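Alpha-L-rhamnosidase (Aspergillus terreus, PDB 6GSZ) probably hydrolyses terminal non-reducing alpha-L-rhamnose residues in alpha-L-rhamnosides, as a calcium-binding, glycosylated glycosidase. Local coordinates at residues Y178-E183 and R499-N504; L468-D473 and L509-P514; A834-N839 and G859-H864. All coordinates share one frame; numbering follows the deposited sequence.

Interaction 1: Y178-E183 and R499-N504. With NAG (2-acetamido-2-deoxy-beta-D-glucopyranose), chain B.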
loop_
_atom_site.group_PDB
_atom_site.type_symbol
_atom_site.label_atom_id
_atom_site.label_comp_id
_atom_site.label_asym_id
_atom_site.label_seq_id
_atom_site.Cartn_x
_atom_site.Cartn_y
_atom_site.Cartn_z
ATOM N N TYR A 178 14.870 -4.230 8.484
ATOM C CA TYR A 178 15.595 -5.503 8.318
ATOM C C TYR A 178 16.303 -5.954 9.594
ATOM O O TYR A 178 16.495 -7.170 9.760
ATOM C CB TYR A 178 16.669 -5.387 7.242
ATOM C CG TYR A 178 16.173 -5.023 5.876
ATOM C CD1 TYR A 178 15.371 -5.878 5.133
ATOM C CD2 TYR A 178 16.539 -3.825 5.282
ATOM C CE1 TYR A 178 15.010 -5.581 3.829
ATOM C CE2 TYR A 178 16.179 -3.498 3.991
ATOM C CZ TYR A 178 15.394 -4.367 3.250
ATOM O OH TYR A 178 15.070 -4.032 1.953
ATOM N N GLN A 179 16.711 -5.024 10.463
ATOM C CA GLN A 179 17.412 -5.465 11.691
ATOM C C GLN A 179 16.483 -6.218 12.652
ATOM O O GLN A 179 16.978 -6.848 13.601
ATOM C CB GLN A 179 18.123 -4.320 12.411
ATOM C CG GLN A 179 17.263 -3.318 13.170
ATOM C CD GLN A 179 16.699 -2.188 12.356
ATOM O OE1 GLN A 179 16.180 -2.361 11.218
ATOM N NE2 GLN A 179 16.802 -1.003 12.956
ATOM N N TYR A 180 15.162 -6.059 12.473
ATOM C CA TYR A 180 14.141 -6.741 13.268
ATOM C C TYR A 180 13.463 -7.868 12.486
ATOM O O TYR A 180 13.211 -8.936 13.046
ATOM C CB TYR A 180 13.089 -5.745 13.743
ATOM C CG TYR A 180 13.644 -4.629 14.571
ATOM C CD1 TYR A 180 14.208 -4.900 15.804
ATOM C CD2 TYR A 180 13.609 -3.313 14.136
ATOM C CE1 TYR A 180 14.715 -3.889 16.588
ATOM C CE2 TYR A 180 14.171 -2.299 14.898
ATOM C CZ TYR A 180 14.681 -2.586 16.142
ATOM O OH TYR A 180 15.247 -1.635 16.934
ATOM N N ARG A 181 13.166 -7.621 11.220
ATOM C CA ARG A 181 12.324 -8.529 10.420
ATOM C C ARG A 181 12.822 -8.434 8.986
ATOM O O ARG A 181 12.963 -7.326 8.470
ATOM C CB ARG A 181 10.852 -8.131 10.538
ATOM C CG ARG A 181 9.877 -9.079 9.849
ATOM C CD ARG A 181 8.444 -8.640 10.027
ATOM N NE ARG A 181 8.181 -7.418 9.273
ATOM C CZ ARG A 181 7.798 -7.330 7.982
ATOM N NH1 ARG A 181 7.341 -8.411 7.321
ATOM N NH2 ARG A 181 7.873 -6.125 7.387
ATOM N N HIS A 182 13.083 -9.601 8.403
ATOM C CA HIS A 182 13.648 -9.623 7.052
ATOM C C HIS A 182 12.901 -10.694 6.262
ATOM O O HIS A 182 12.948 -11.876 6.613
ATOM C CB HIS A 182 15.143 -9.884 7.128
ATOM C CG HIS A 182 15.941 -9.709 5.880
ATOM N ND1 HIS A 182 17.202 -9.145 5.907
ATOM C CD2 HIS A 182 15.655 -10.008 4.597
ATOM C CE1 HIS A 182 17.650 -9.103 4.665
ATOM N NE2 HIS A 182 16.762 -9.666 3.844
ATOM N N GLU A 183 12.136 -10.252 5.251
ATOM C CA GLU A 183 11.271 -11.215 4.548
ATOM C C GLU A 183 12.098 -12.084 3.615
ATOM O O GLU A 183 13.141 -11.631 3.061
ATOM C CB GLU A 183 10.146 -10.565 3.732
ATOM C CG GLU A 183 9.018 -10.057 4.622
ATOM C CD GLU A 183 7.924 -9.309 3.905
ATOM O OE1 GLU A 183 7.799 -9.437 2.668
ATOM O OE2 GLU A 183 7.116 -8.628 4.605
ATOM N N ARG A 499 5.853 -1.272 15.195
ATOM C CA ARG A 499 5.940 -1.680 16.577
ATOM C C ARG A 499 7.417 -1.902 16.971
ATOM O O ARG A 499 7.849 -1.439 18.025
ATOM C CB ARG A 499 5.074 -2.924 16.812
ATOM C CG ARG A 499 5.159 -3.502 18.209
ATOM C CD ARG A 499 4.829 -2.467 19.271
ATOM N NE ARG A 499 4.594 -3.102 20.549
ATOM C CZ ARG A 499 4.572 -2.467 21.735
ATOM N NH1 ARG A 499 4.784 -1.151 21.766
ATOM N NH2 ARG A 499 4.306 -3.174 22.831
ATOM N N SER A 500 8.165 -2.670 16.166
ATOM C CA SER A 500 9.570 -2.920 16.471
ATOM C C SER A 500 10.368 -1.608 16.590
ATOM O O SER A 500 11.178 -1.451 17.559
ATOM C CB SER A 500 10.196 -3.796 15.392
ATOM O OG SER A 500 9.631 -5.104 15.365
ATOM N N GLU A 501 10.113 -0.681 15.661
ATOM C CA GLU A 501 10.807 0.573 15.647
ATOM C C GLU A 501 10.477 1.374 16.910
ATOM O O GLU A 501 11.347 1.986 17.555
ATOM C CB GLU A 501 10.506 1.349 14.369
ATOM C CG GLU A 501 11.018 0.690 13.093
ATOM C CD GLU A 501 12.465 0.844 12.699
ATOM O OE1 GLU A 501 13.267 1.172 13.580
ATOM O OE2 GLU A 501 12.689 0.660 11.481
ATOM N N GLN A 502 9.169 1.432 17.259
ATOM C CA GLN A 502 8.698 2.121 18.451
ATOM C C GLN A 502 9.378 1.585 19.712
ATOM O O GLN A 502 9.702 2.385 20.636
ATOM C CB GLN A 502 7.183 1.943 18.505
ATOM C CG GLN A 502 6.564 2.545 19.767
ATOM C CD GLN A 502 5.164 2.035 20.004
ATOM O OE1 GLN A 502 4.847 0.884 19.672
ATOM N NE2 GLN A 502 4.338 2.902 20.579
ATOM N N LEU A 503 9.538 0.263 19.808
ATOM C CA LEU A 503 10.100 -0.310 21.035
ATOM C C LEU A 503 11.571 0.105 21.222
ATOM O O LEU A 503 12.060 0.002 22.355
ATOM C CB LEU A 503 9.944 -1.826 21.030
ATOM C CG LEU A 503 8.512 -2.281 21.325
ATOM C CD1 LEU A 503 8.334 -3.750 20.939
ATOM C CD2 LEU A 503 8.131 -2.017 22.790
ATOM N N ASN A 504 12.249 0.534 20.161
ATOM C CA ASN A 504 13.601 1.083 20.307
ATOM C C ASN A 504 13.645 2.602 20.217
ATOM O O ASN A 504 14.711 3.190 20.014
ATOM C CB ASN A 504 14.537 0.495 19.268
ATOM C CG ASN A 504 15.992 0.715 19.625
ATOM O OD1 ASN A 504 16.376 0.633 20.809
ATOM N ND2 ASN A 504 16.784 1.011 18.613
HETATM C C1 NAG B . 18.207 1.245 18.809
HETATM C C2 NAG B . 19.009 0.611 17.661
HETATM C C3 NAG B . 20.469 0.981 17.763
HETATM C C4 NAG B . 20.665 2.476 17.823
HETATM C C5 NAG B . 19.815 3.026 18.970
HETATM C C6 NAG B . 19.855 4.548 18.972
HETATM C C7 NAG B . 18.457 -1.513 16.546
HETATM C C8 NAG B . 18.351 -3.005 16.740
HETATM N N2 NAG B . 18.875 -0.818 17.637
HETATM O O3 NAG B . 21.149 0.455 16.632
HETATM O O4 NAG B . 22.049 2.691 18.073
HETATM O O5 NAG B . 18.447 2.647 18.736
HETATM O O6 NAG B . 19.548 5.069 17.637
HETATM O O7 NAG B . 18.162 -0.953 15.479
HETATM O O HOH W 1 15.702 1.758 12.553
HETATM O O HOH W 2 14.852 -0.199 9.903
HETATM O O HOH W 3 15.561 0.887 16.050
#
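The ring of Tyr-180 lies against Ser-500 on the last turn of helix 488-503. Ser-500 CB sits over one face of this ring, 4.0 Å from its centroid and 27° off the normal, a CH-pi contact. The closest ring atom is Tyr-180 CG, 3.6 Å from Ser-500 CB. With chi1 at -59°, Tyr-180 CG stands beside its own backbone N, which turns the ring toward Ser-500, with its hydroxyl end at Asn-504. There Tyr-180 OH is 3.2 Å from Asn-504 CB. The side chains of Tyr-180 and Asn-504 cross at about a right angle. At the ring edge, near its plane, Glu-501 OE1 comes within 3.8 Å of Tyr-180 CE2. This is the tight part of the contact.

The other part is wet and holds sugar. Asn-504 ND2 is bonded to C1 of an N-acetylglucosamine, so this is an N-glycosylation site. Gln-179 bends at chi2 and its NE2 gives a nearly straight bond of 2.9 Å to the sugar O7, with an angle of 173° at the hydrogen. Gln-179 NE2 and Glu-501 OE1 are 4.2 Å apart, and waters link the two side chains. One water links Gln-179 NE2 to Glu-501 OE1, and a second links Gln-179 OE1 to Glu-501 OE2. A third water joins Tyr-180 OH, Asn-504 ND2 and the sugar O7. Glu-501 OE2 is also held by Ser-177 OG and by the backbone N of Asn-515.

The contact joins the N-terminal rhamnosidase domain to the six-hairpin glycosidase domain. Segment 178-183 leads into strand 182-188, which pairs with strand 144-154. Arg-181 adds a salt bridge to Asp-497, further back on helix 488-503.

Interaction 2: L468-D473 and L509-P514. With BGC (beta-D-glucopyranose), chain C.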
loop_
_atom_site.group_PDB
_atom_site.type_symbol
_atom_site.label_atom_id
_atom_site.label_comp_id
_atom_site.label_asym_id
_atom_site.label_seq_id
_atom_site.Cartn_x
_atom_site.Cartn_y
_atom_site.Cartn_z
ATOM N N LEU A 468 9.691 7.318 1.509
ATOM C CA LEU A 468 9.818 6.758 2.843
ATOM C C LEU A 468 8.421 6.459 3.400
ATOM O O LEU A 468 7.391 7.035 2.930
ATOM C CB LEU A 468 10.512 7.771 3.763
ATOM C CG LEU A 468 11.847 8.305 3.245
ATOM C CD1 LEU A 468 12.396 9.369 4.171
ATOM C CD2 LEU A 468 12.877 7.175 3.033
ATOM N N GLY A 469 8.408 5.591 4.408
ATOM C CA GLY A 469 7.117 5.188 5.003
ATOM C C GLY A 469 6.559 6.204 5.987
ATOM O O GLY A 469 6.524 5.956 7.194
ATOM N N TRP A 470 6.234 7.387 5.459
ATOM C CA TRP A 470 5.764 8.491 6.306
ATOM C C TRP A 470 4.440 8.143 7.023
ATOM O O TRP A 470 3.423 7.785 6.417
ATOM C CB TRP A 470 5.644 9.761 5.486
ATOM C CG TRP A 470 6.953 10.482 5.314
ATOM C CD1 TRP A 470 7.788 10.450 4.236
ATOM C CD2 TRP A 470 7.541 11.385 6.255
ATOM N NE1 TRP A 470 8.852 11.280 4.453
ATOM C CE2 TRP A 470 8.744 11.854 5.692
ATOM C CE3 TRP A 470 7.163 11.826 7.514
ATOM C CZ2 TRP A 470 9.553 12.765 6.357
ATOM C CZ3 TRP A 470 7.958 12.723 8.182
ATOM C CH2 TRP A 470 9.161 13.174 7.605
ATOM N N THR A 471 4.506 8.230 8.343
ATOM C CA THR A 471 3.423 7.759 9.216
ATOM C C THR A 471 2.141 8.592 9.090
ATOM O O THR A 471 1.048 8.058 9.052
ATOM C CB THR A 471 3.970 7.669 10.644
ATOM O OG1 THR A 471 4.583 8.904 11.039
ATOM C CG2 THR A 471 4.947 6.527 10.767
ATOM N N GLY A 472 2.267 9.920 9.065
ATOM C CA GLY A 472 1.082 10.740 9.036
ATOM C C GLY A 472 0.296 10.536 7.749
ATOM O O GLY A 472 -0.951 10.514 7.745
ATOM N N ASP A 473 0.977 10.383 6.609
ATOM C CA ASP A 473 0.320 10.290 5.329
ATOM C C ASP A 473 -0.588 9.041 5.294
ATOM O O ASP A 473 -1.721 9.114 4.815
ATOM C CB ASP A 473 1.328 10.242 4.173
ATOM C CG ASP A 473 2.310 11.396 4.099
ATOM O OD1 ASP A 473 2.892 11.730 5.162
ATOM O OD2 ASP A 473 2.451 11.966 2.990
ATOM N N LEU A 509 6.824 6.775 18.094
ATOM C CA LEU A 509 6.923 6.256 16.743
ATOM C C LEU A 509 7.851 7.149 15.926
ATOM O O LEU A 509 7.660 8.357 15.847
ATOM C CB LEU A 509 5.527 6.198 16.122
ATOM C CG LEU A 509 5.424 5.473 14.798
ATOM C CD1 LEU A 509 5.704 3.978 14.965
ATOM C CD2 LEU A 509 4.053 5.727 14.181
ATOM N N PRO A 510 8.903 6.590 15.294
ATOM C CA PRO A 510 9.692 7.372 14.343
ATOM C C PRO A 510 8.801 7.941 13.244
ATOM O O PRO A 510 7.747 7.405 12.952
ATOM C CB PRO A 510 10.709 6.391 13.795
ATOM C CG PRO A 510 10.830 5.370 14.879
ATOM C CD PRO A 510 9.426 5.224 15.444
ATOM N N TYR A 511 9.226 9.032 12.638
ATOM C CA TYR A 511 8.440 9.680 11.595
ATOM C C TYR A 511 8.188 8.790 10.387
ATOM O O TYR A 511 7.139 8.860 9.765
ATOM C CB TYR A 511 9.049 11.020 11.176
ATOM C CG TYR A 511 9.177 12.014 12.306
ATOM C CD1 TYR A 511 8.379 11.973 13.445
ATOM C CD2 TYR A 511 10.056 13.077 12.162
ATOM C CE1 TYR A 511 8.581 12.881 14.471
ATOM C CE2 TYR A 511 10.237 14.004 13.165
ATOM C CZ TYR A 511 9.497 13.913 14.324
ATOM O OH TYR A 511 9.686 14.816 15.334
ATOM N N VAL A 512 9.214 8.022 10.002
ATOM C CA VAL A 512 9.090 7.096 8.887
ATOM C C VAL A 512 9.424 5.678 9.326
ATOM O O VAL A 512 10.225 5.478 10.233
ATOM C CB VAL A 512 9.956 7.478 7.672
ATOM C CG1 VAL A 512 9.706 8.925 7.282
ATOM C CG2 VAL A 512 11.457 7.258 7.869
ATOM N N ILE A 513 8.743 4.722 8.685
ATOM C CA ILE A 513 8.894 3.303 8.962
ATOM C C ILE A 513 9.021 2.581 7.638
ATOM O O ILE A 513 8.126 2.657 6.771
ATOM C CB ILE A 513 7.670 2.736 9.681
ATOM C CG1 ILE A 513 7.340 3.482 10.978
ATOM C CG2 ILE A 513 7.795 1.244 9.904
ATOM C CD1 ILE A 513 8.345 3.340 12.127
ATOM N N PRO A 514 10.110 1.811 7.397
ATOM C CA PRO A 514 11.268 1.628 8.297
ATOM C C PRO A 514 12.013 2.929 8.626
ATOM O O PRO A 514 12.014 3.887 7.818
ATOM C CB PRO A 514 12.190 0.730 7.463
ATOM C CG PRO A 514 11.220 -0.080 6.580
ATOM C CD PRO A 514 10.178 0.960 6.200
HETATM C C2 BGC C . 5.471 13.658 3.755
HETATM C C3 BGC C . 5.076 14.384 5.010
HETATM C C4 BGC C . 6.188 14.965 5.854
HETATM C C5 BGC C . 7.015 15.702 4.917
HETATM C C6 BGC C . 8.103 16.330 5.766
HETATM C C1 BGC C . 6.473 14.491 2.974
HETATM O O1 BGC C . 6.725 13.849 1.740
HETATM O O2 BGC C . 4.418 13.682 2.821
HETATM O O3 BGC C . 4.555 13.481 5.831
HETATM O O4 BGC C . 5.805 15.787 6.981
HETATM O O5 BGC C . 7.555 14.923 3.800
HETATM O O6 BGC C . 9.045 16.956 4.889
HETATM O O HOH W 4 10.873 4.464 5.343
HETATM O O HOH W 5 5.604 9.230 13.711
#
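A methyl group of Val-512 presses into the face of Trp-470. Val-512 CG1 lies 3.5 Å from the centroid of the five-membered ring and only 14° off its normal, a CH-pi contact. At chi1 -52° this methyl is anti to the carbonyl carbon of Val-512, and it also meets Leu-468 CB at 3.8 Å. The opposite face of the indole carries the bound glucose, with the sugar C4 over the rim. Trp-470 is therefore a flat wall between Val-512 and the sugar. Tyr-511 CB fits obliquely against the benzene end, 3.6 Å from Trp-470 CZ3.

A second bump is the methyl of Thr-471. Its CG2 meets Leu-509 CD2 tip to tip at 3.6 Å, with Ile-513 CG1 close by. Gly-469 CA makes a CA-H...O contact of 3.2 Å with Ile-513 O, a closeness that its lack of a side chain allows. It is the centre of an inverse gamma turn.

The backbones form a single bridge at Trp-470 and Val-512. Ile-513 N donates to Gly-469 O. Tyr-511 O takes two bonds from Thr-471, one from N nearly along the C=O axis and one from OG1 at 2.9 Å, which comes from above the carbonyl plane. Trp-470 NE1 is held by Glu-466, and Trp-527 and Trp-578 meet the same indole.

Three residues after Trp-470, Asp-473 accepts bonds from the sugar, O3 to OD1 and O2 to OD2. The contact thus backs the indole that lies against the sugar with buried backbone bonds, while the polar grip on the glucose comes from Asp-473 and from Asp-460, His-761 and Trp-527.

Interaction 3: A834-N839 and G859-H864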
loop_
_atom_site.group_PDB
_atom_site.type_symbol
_atom_site.label_atom_id
_atom_site.label_comp_id
_atom_site.label_asym_id
_atom_site.label_seq_id
_atom_site.Cartn_x
_atom_site.Cartn_y
_atom_site.Cartn_z
ATOM N N ALA A 834 -29.144 -1.524 -4.994
ATOM C CA ALA A 834 -28.167 -1.834 -3.965
ATOM C C ALA A 834 -27.967 -3.347 -3.947
ATOM O O ALA A 834 -28.919 -4.097 -3.860
ATOM C CB ALA A 834 -28.646 -1.357 -2.625
ATOM N N GLU A 835 -26.713 -3.761 -4.086
ATOM C CA GLU A 835 -26.323 -5.161 -4.012
ATOM C C GLU A 835 -25.678 -5.420 -2.656
ATOM O O GLU A 835 -24.761 -4.688 -2.273
ATOM C CB GLU A 835 -25.318 -5.419 -5.117
ATOM C CG GLU A 835 -24.817 -6.812 -5.241
ATOM C CD GLU A 835 -23.776 -6.946 -6.359
ATOM O OE1 GLU A 835 -23.283 -5.872 -6.905
ATOM O OE2 GLU A 835 -23.459 -8.103 -6.695
ATOM N N VAL A 836 -26.186 -6.422 -1.946
ATOM C CA VAL A 836 -25.767 -6.792 -0.587
ATOM C C VAL A 836 -25.304 -8.235 -0.655
ATOM O O VAL A 836 -26.047 -9.100 -1.102
ATOM C CB VAL A 836 -26.906 -6.579 0.427
ATOM C CG1 VAL A 836 -26.576 -7.061 1.840
ATOM C CG2 VAL A 836 -27.313 -5.113 0.431
ATOM N N PRO A 837 -24.047 -8.548 -0.269
ATOM C CA PRO A 837 -23.561 -9.901 -0.466
ATOM C C PRO A 837 -24.118 -10.932 0.500
ATOM O O PRO A 837 -24.571 -10.606 1.623
ATOM C CB PRO A 837 -22.026 -9.754 -0.333
ATOM C CG PRO A 837 -21.847 -8.518 0.535
ATOM C CD PRO A 837 -23.037 -7.627 0.265
ATOM N N PRO A 838 -24.059 -12.220 0.078
ATOM C CA PRO A 838 -24.442 -13.322 0.944
ATOM C C PRO A 838 -23.766 -13.180 2.313
ATOM O O PRO A 838 -22.587 -12.848 2.416
ATOM C CB PRO A 838 -24.003 -14.576 0.168
ATOM C CG PRO A 838 -24.010 -14.131 -1.273
ATOM C CD PRO A 838 -23.562 -12.693 -1.231
ATOM N N ASN A 839 -24.493 -13.554 3.360
ATOM C CA ASN A 839 -24.016 -13.626 4.745
ATOM C C ASN A 839 -23.874 -12.248 5.402
ATOM O O ASN A 839 -23.296 -12.165 6.502
ATOM C CB ASN A 839 -22.716 -14.437 4.861
ATOM C CG ASN A 839 -22.684 -15.260 6.134
ATOM O OD1 ASN A 839 -23.753 -15.566 6.708
ATOM N ND2 ASN A 839 -21.504 -15.655 6.594
ATOM N N GLY A 859 -28.801 -9.802 -1.526
ATOM C CA GLY A 859 -29.487 -9.797 -2.805
ATOM C C GLY A 859 -29.387 -8.445 -3.473
ATOM O O GLY A 859 -28.584 -7.609 -3.077
ATOM N N VAL A 860 -30.199 -8.256 -4.509
ATOM C CA VAL A 860 -30.216 -7.032 -5.274
ATOM C C VAL A 860 -31.547 -6.358 -4.962
ATOM O O VAL A 860 -32.622 -6.948 -5.178
ATOM C CB VAL A 860 -30.059 -7.283 -6.785
ATOM C CG1 VAL A 860 -30.135 -5.987 -7.586
ATOM C CG2 VAL A 860 -28.756 -8.013 -7.095
ATOM N N HIS A 861 -31.457 -5.164 -4.374
ATOM C CA HIS A 861 -32.596 -4.414 -3.925
ATOM C C HIS A 861 -32.757 -3.142 -4.759
ATOM O O HIS A 861 -31.797 -2.422 -4.935
ATOM C CB HIS A 861 -32.465 -4.066 -2.434
ATOM C CG HIS A 861 -32.205 -5.247 -1.565
ATOM N ND1 HIS A 861 -33.222 -6.048 -1.078
ATOM C CD2 HIS A 861 -31.047 -5.778 -1.120
ATOM C CE1 HIS A 861 -32.691 -7.022 -0.357
ATOM N NE2 HIS A 861 -31.353 -6.877 -0.372
ATOM N N GLU A 862 -33.961 -2.857 -5.207
ATOM C CA GLU A 862 -34.255 -1.691 -6.041
ATOM C C GLU A 862 -35.193 -0.773 -5.252
ATOM O O GLU A 862 -36.229 -1.264 -4.720
ATOM C CB GLU A 862 -34.901 -2.127 -7.349
ATOM C CG GLU A 862 -34.892 -1.062 -8.401
ATOM C CD GLU A 862 -35.237 -1.608 -9.764
ATOM O OE1 GLU A 862 -34.481 -2.478 -10.257
ATOM O OE2 GLU A 862 -36.207 -1.133 -10.303
ATOM N N TYR A 863 -34.860 0.515 -5.199
ATOM C CA TYR A 863 -35.665 1.520 -4.501
ATOM C C TYR A 863 -36.004 2.674 -5.448
ATOM O O TYR A 863 -35.133 3.218 -6.112
ATOM C CB TYR A 863 -34.929 2.041 -3.263
ATOM C CG TYR A 863 -34.522 0.980 -2.271
ATOM C CD1 TYR A 863 -33.316 0.307 -2.371
ATOM C CD2 TYR A 863 -35.375 0.626 -1.240
ATOM C CE1 TYR A 863 -32.978 -0.680 -1.463
ATOM C CE2 TYR A 863 -35.043 -0.354 -0.325
ATOM C CZ TYR A 863 -33.833 -1.006 -0.432
ATOM O OH TYR A 863 -33.507 -1.980 0.456
ATOM N N HIS A 864 -37.289 3.050 -5.478
ATOM C CA HIS A 864 -37.705 4.173 -6.274
ATOM C C HIS A 864 -38.385 5.159 -5.345
ATOM O O HIS A 864 -39.422 4.819 -4.781
ATOM C CB HIS A 864 -38.611 3.740 -7.435
ATOM C CG HIS A 864 -37.933 2.828 -8.388
ATOM N ND1 HIS A 864 -37.114 3.295 -9.406
ATOM C CD2 HIS A 864 -37.835 1.489 -8.414
ATOM C CE1 HIS A 864 -36.586 2.258 -10.039
ATOM N NE2 HIS A 864 -37.015 1.143 -9.452
#
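An antiparallel edge pairing of the C-terminal domain brings strand 828-836 against strand 859-868. The two short strand axes pass 4.8 Å apart, at 155° between their directions. Four backbone hydrogen bonds tie the chains together. Ala-834 and His-861 form one hydrogen-bonded pair: Ala-834 N to His-861 O and His-861 N to Ala-834 O are both 2.8 Å. Val-836 and Gly-859 form the other, with Val-836 N to Gly-859 O and Gly-859 N to Val-836 O both at 2.9 Å. Between them, Glu-835 and Val-860 are the non-hydrogen-bonded pair, with CA atoms 4.5 Å apart.

The sheet has five antiparallel strands, and 859-868 is its outermost strand within this chain. Strand 810-819 lies on the other side of 828-836. Glu-835 pairs there with Ser-813, both through the backbone and through OE1 to the serine OG.

Side chains on the Ala-834, Val-836 and His-861 face meet a second sheet. Ala-834 and Val-836 pack on Ile-790 of strand 787-790. Val-836 CG2 crosses His-861 CD2 obliquely at 4.1 Å. With chi1 at -53°, the His-861 ring turns so that Ala-834 O lies near its plane at the edge, 3.9 Å from CD2. The ring NE2 bonds to Gly-857 O, just before the strand. Gly-859 has backbone angles that leave no room for a side chain beside the carbonyl O of the residue before, which suits glycine. Glu-835 and Val-860 share the other face. Further along the edge strand, Glu-862 OE2 accepts a bond from His-864 NE2, with the oxygen in the plane of the imidazole ring.

Overall arrangement
Interactions 1 and 2 are neighbours, with centres 13 Å apart, and interaction 3 lies 40 Å or more from both. The first two touch directly: Glu-501 of interaction 1 packs on Pro-510, Ile-513 and Pro-514 of interaction 2. Their helices, 488-503 and 471-484, follow each other in the chain. Interaction 2 is fully buried and works by apolar fit and backbone bonds beside the glucose pocket. Interaction 1 is a surface contact between two domains, and there water and glycan supply most of the polar links. Interaction 3 is partly buried and belongs to another domain. It rests on regular strand pairing, with side chains contributing little across the strands.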